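Local coordinates for protein acetyltransferase, GNAT family (Streptococcus agalactiae 2603V/R, PDB 2Q7B) that probably acts as an N-acetyltransferase of the GNAT family, transferring an acetyl group to an amine, at residues Q34-I39 and I51-Q56. Numbering follows the deposited sequence. Where two conformers were deposited one is given.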
ATOM      1  N   GLN A  34       0.851  -2.118  -7.540  1.00 33.83           N
ATOM      2  CA  GLN A  34       1.705  -3.261  -7.804  1.00 34.05           C
ATOM      3  C   GLN A  34       3.011  -3.189  -7.021  1.00 33.08           C
ATOM      4  O   GLN A  34       3.534  -4.226  -6.581  1.00 32.85           O
ATOM      5  CB  GLN A  34       2.029  -3.348  -9.288  1.00 32.92           C
ATOM      6  CG  GLN A  34       0.865  -3.655 -10.194  1.00 37.07           C
ATOM      7  CD  GLN A  34       1.141  -3.280 -11.634  1.00 38.07           C
ATOM      8  OE1 GLN A  34       2.240  -2.882 -11.985  1.00 39.33           O
ATOM      9  NE2 GLN A  34       0.137  -3.394 -12.470  1.00 35.75           N
ATOM     10  N   LEU A  35       3.552  -1.981  -6.873  1.00 32.56           N
ATOM     11  CA  LEU A  35       4.781  -1.781  -6.089  1.00 32.86           C
ATOM     12  C   LEU A  35       4.548  -2.128  -4.626  1.00 32.79           C
ATOM     13  O   LEU A  35       5.361  -2.799  -4.008  1.00 35.58           O
ATOM     14  CB  LEU A  35       5.266  -0.348  -6.191  1.00 33.76           C
ATOM     15  CG  LEU A  35       6.516   0.049  -5.401  1.00 32.45           C
ATOM     16  CD1 LEU A  35       7.718  -0.836  -5.754  1.00 32.56           C
ATOM     17  CD2 LEU A  35       6.806   1.488  -5.712  1.00 37.80           C
ATOM     18  N   VAL A  36       3.437  -1.643  -4.077  1.00 34.05           N
ATOM     19  CA  VAL A  36       3.050  -1.951  -2.699  1.00 32.65           C
ATOM     20  C   VAL A  36       2.911  -3.453  -2.492  1.00 32.42           C
ATOM     21  O   VAL A  36       3.382  -3.984  -1.482  1.00 32.05           O
ATOM     22  CB  VAL A  36       1.754  -1.192  -2.294  1.00 32.29           C
ATOM     23  CG1 VAL A  36       1.208  -1.646  -0.928  1.00 37.11           C
ATOM     24  CG2 VAL A  36       2.015   0.320  -2.304  1.00 33.51           C
ATOM     25  N   ASP A  37       2.307  -4.160  -3.460  1.00 34.41           N
ATOM     26  CA  ASP A  37       2.166  -5.620  -3.376  1.00 31.53           C
ATOM     27  C   ASP A  37       3.530  -6.304  -3.394  1.00 31.72           C
ATOM     28  O   ASP A  37       3.742  -7.268  -2.685  1.00 32.45           O
ATOM     29  CB  ASP A  37       1.288  -6.193  -4.506  1.00 32.13           C
ATOM     30  CG  ASP A  37      -0.192  -5.810  -4.382  1.00 36.55           C
ATOM     31  OD1 ASP A  37      -0.697  -5.572  -3.250  1.00 32.71           O
ATOM     32  OD2 ASP A  37      -0.872  -5.808  -5.436  1.00 34.10           O
ATOM     33  N   LEU A  38       4.438  -5.813  -4.219  1.00 33.17           N
ATOM     34  CA  LEU A  38       5.805  -6.361  -4.298  1.00 33.09           C
ATOM     35  C   LEU A  38       6.546  -6.197  -2.987  1.00 31.42           C
ATOM     36  O   LEU A  38       7.142  -7.136  -2.470  1.00 32.79           O
ATOM     37  CB  LEU A  38       6.582  -5.660  -5.424  1.00 32.22           C
ATOM     38  CG  LEU A  38       8.097  -5.898  -5.502  1.00 35.03           C
ATOM     39  CD1 LEU A  38       8.434  -7.360  -5.787  1.00 33.53           C
ATOM     40  CD2 LEU A  38       8.666  -5.043  -6.554  1.00 35.37           C
ATOM     41  N   ILE A  39       6.505  -4.978  -2.452  1.00 30.96           N
ATOM     42  CA  ILE A  39       7.180  -4.666  -1.196  1.00 32.80           C
ATOM     43  C   ILE A  39       6.609  -5.498  -0.064  1.00 31.98           C
ATOM     44  O   ILE A  39       7.362  -6.112   0.692  1.00 32.45           O
ATOM     45  CB  ILE A  39       7.120  -3.150  -0.866  1.00 29.39           C
ATOM     46  CG1 ILE A  39       7.856  -2.331  -1.943  1.00 35.78           C
ATOM     47  CG2 ILE A  39       7.694  -2.894   0.517  1.00 34.99           C
ATOM     48  CD1 ILE A  39       7.665  -0.846  -1.818  1.00 37.89           C
ATOM     49  N   ILE A  51       6.767  -5.290   8.509  1.00 36.30           N
ATOM     50  CA  ILE A  51       7.044  -3.883   8.282  1.00 35.88           C
ATOM     51  C   ILE A  51       5.766  -3.219   7.786  1.00 34.91           C
ATOM     52  O   ILE A  51       5.125  -3.699   6.858  1.00 34.34           O
ATOM     53  CB  ILE A  51       8.194  -3.655   7.269  1.00 35.26           C
ATOM     54  CG1 ILE A  51       9.491  -4.263   7.803  1.00 37.43           C
ATOM     55  CG2 ILE A  51       8.378  -2.159   7.006  1.00 40.69           C
ATOM     56  CD1 ILE A  51      10.638  -4.297   6.783  1.00 37.66           C
ATOM     57  N   LYS A  52       5.393  -2.111   8.412  1.00 34.03           N
ATOM     58  CA  LYS A  52       4.196  -1.375   8.012  1.00 34.63           C
ATOM     59  C   LYS A  52       4.559  -0.378   6.929  1.00 34.86           C
ATOM     60  O   LYS A  52       5.692   0.132   6.890  1.00 34.35           O
ATOM     61  CB  LYS A  52       3.590  -0.630   9.205  1.00 34.29           C
ATOM     62  CG  LYS A  52       3.278  -1.450  10.439  1.00 43.67           C
ATOM     63  CD  LYS A  52       2.353  -2.619  10.194  1.00 52.17           C
ATOM     64  CE  LYS A  52       2.178  -3.433  11.502  1.00 56.72           C
HETATM   65  N   MSE A  53       3.605  -0.086   6.051  1.00 33.83           N
HETATM   66  CA  MSE A  53       3.809   0.893   5.002  1.00 33.55           C
HETATM   67  C   MSE A  53       4.012   2.298   5.623  1.00 33.47           C
HETATM   68  O   MSE A  53       4.730   3.123   5.060  1.00 34.22           O
HETATM   69  CB  MSE A  53       2.630   0.900   4.018  1.00 34.31           C
HETATM   70  CG  MSE A  53       2.470  -0.420   3.256  1.00 39.29           C
HETATM   71 SE   MSE A  53       4.031  -0.731   2.140  0.75 44.57          SE
HETATM   72  CE  MSE A  53       4.261  -2.318   2.480  1.00 39.23           C
ATOM     73  N   ALA A  54       3.409   2.555   6.787  1.00 34.71           N
ATOM     74  CA  ALA A  54       3.601   3.820   7.510  1.00 34.81           C
ATOM     75  C   ALA A  54       5.067   4.011   7.941  1.00 35.72           C
ATOM     76  O   ALA A  54       5.493   5.141   8.153  1.00 39.02           O
ATOM     77  CB  ALA A  54       2.682   3.916   8.715  1.00 37.16           C
ATOM     78  N   GLU A  55       5.824   2.915   8.058  0.50 33.89           N
ATOM     79  CA  GLU A  55       7.246   2.978   8.391  0.50 35.52           C
ATOM     80  C   GLU A  55       8.105   3.293   7.171  0.50 35.66           C
ATOM     81  O   GLU A  55       9.317   3.450   7.306  0.50 35.62           O
ATOM     82  CB  GLU A  55       7.749   1.652   8.979  0.50 36.20           C
ATOM     83  CG  GLU A  55       7.077   1.195  10.252  0.50 37.96           C
ATOM     84  CD  GLU A  55       7.580  -0.173  10.691  0.50 39.72           C
ATOM     85  OE1 GLU A  55       8.811  -0.339  10.854  0.50 42.10           O
ATOM     86  OE2 GLU A  55       6.736  -1.079  10.880  0.50 43.37           O
ATOM     87  N   GLN A  56       7.497   3.385   5.988  1.00 35.57           N
ATOM     88  CA  GLN A  56       8.229   3.665   4.760  1.00 37.39           C
ATOM     89  C   GLN A  56       7.308   4.415   3.823  1.00 35.10           C
ATOM     90  O   GLN A  56       7.116   4.046   2.666  1.00 37.22           O
ATOM     91  CB  GLN A  56       8.753   2.370   4.144  1.00 38.10           C
ATOM     92  CG  GLN A  56       7.681   1.285   4.041  1.00 40.05           C
ATOM     93  CD  GLN A  56       8.206  -0.082   3.698  1.00 40.88           C
ATOM     94  OE1 GLN A  56       9.410  -0.279   3.521  1.00 41.78           O
ATOM     95  NE2 GLN A  56       7.282  -1.051   3.583  1.00 36.80           N
TER
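With CG2 of Ile39 lying anti to the backbone N (chi1 -63° for CG1), that methyl reaches out from helix 29-46 to meet both Met53 and Gln56. Met53, a selenomethionine, answers with a chain folded at chi2 (-64°) and again at chi3, which swings SE and CE toward the helix. The two side chains cross at a slant, Ile39 CG2 lying 4.0 Å from Met53 CE. One turn earlier on the helix, Val36 offers CG1 to Met53 SE at 4.3 Å. Branched side chains at positions 36 and 39 give the helix a short, stiff apolar ridge, whereas the long unbranched chain of Met53 can bend to fit it.

Gln56 comes alongside Ile39, the two side chains running past each other in opposite senses, and its NE2 is 3.6 Å from Ile39 CG2. This is van der Waals contact only; the buried amide, beside a citrate probably from the crystallisation liquor, is satisfied by Gln43, which accepts from NE2, and by Lys100, which donates to OE1.

In the GNAT fold, helices near the N-terminus pack against the central mixed sheet, and here the loop between helices 29-46 and 62-67 doubles back onto the first of them. Leu38 and Ile39 also touch Phe102 of strand 95-103. Within the loop, backbone bonds from Glu55 N to Lys52 O and from Gln56 N to Met53 O hold the turn. In one of its two conformers Glu55, whose acidic side chain can accept here, takes the backbone N of Lys52 on OE2, nearly straight but from well above the carboxylate plane; the bond may not hold in the other. At the dimer interface, Asp37 of the second subunit accepts from Met53 N with OD1 and from Ala54 N with OD2, and Asp37 of this chain does the same in return.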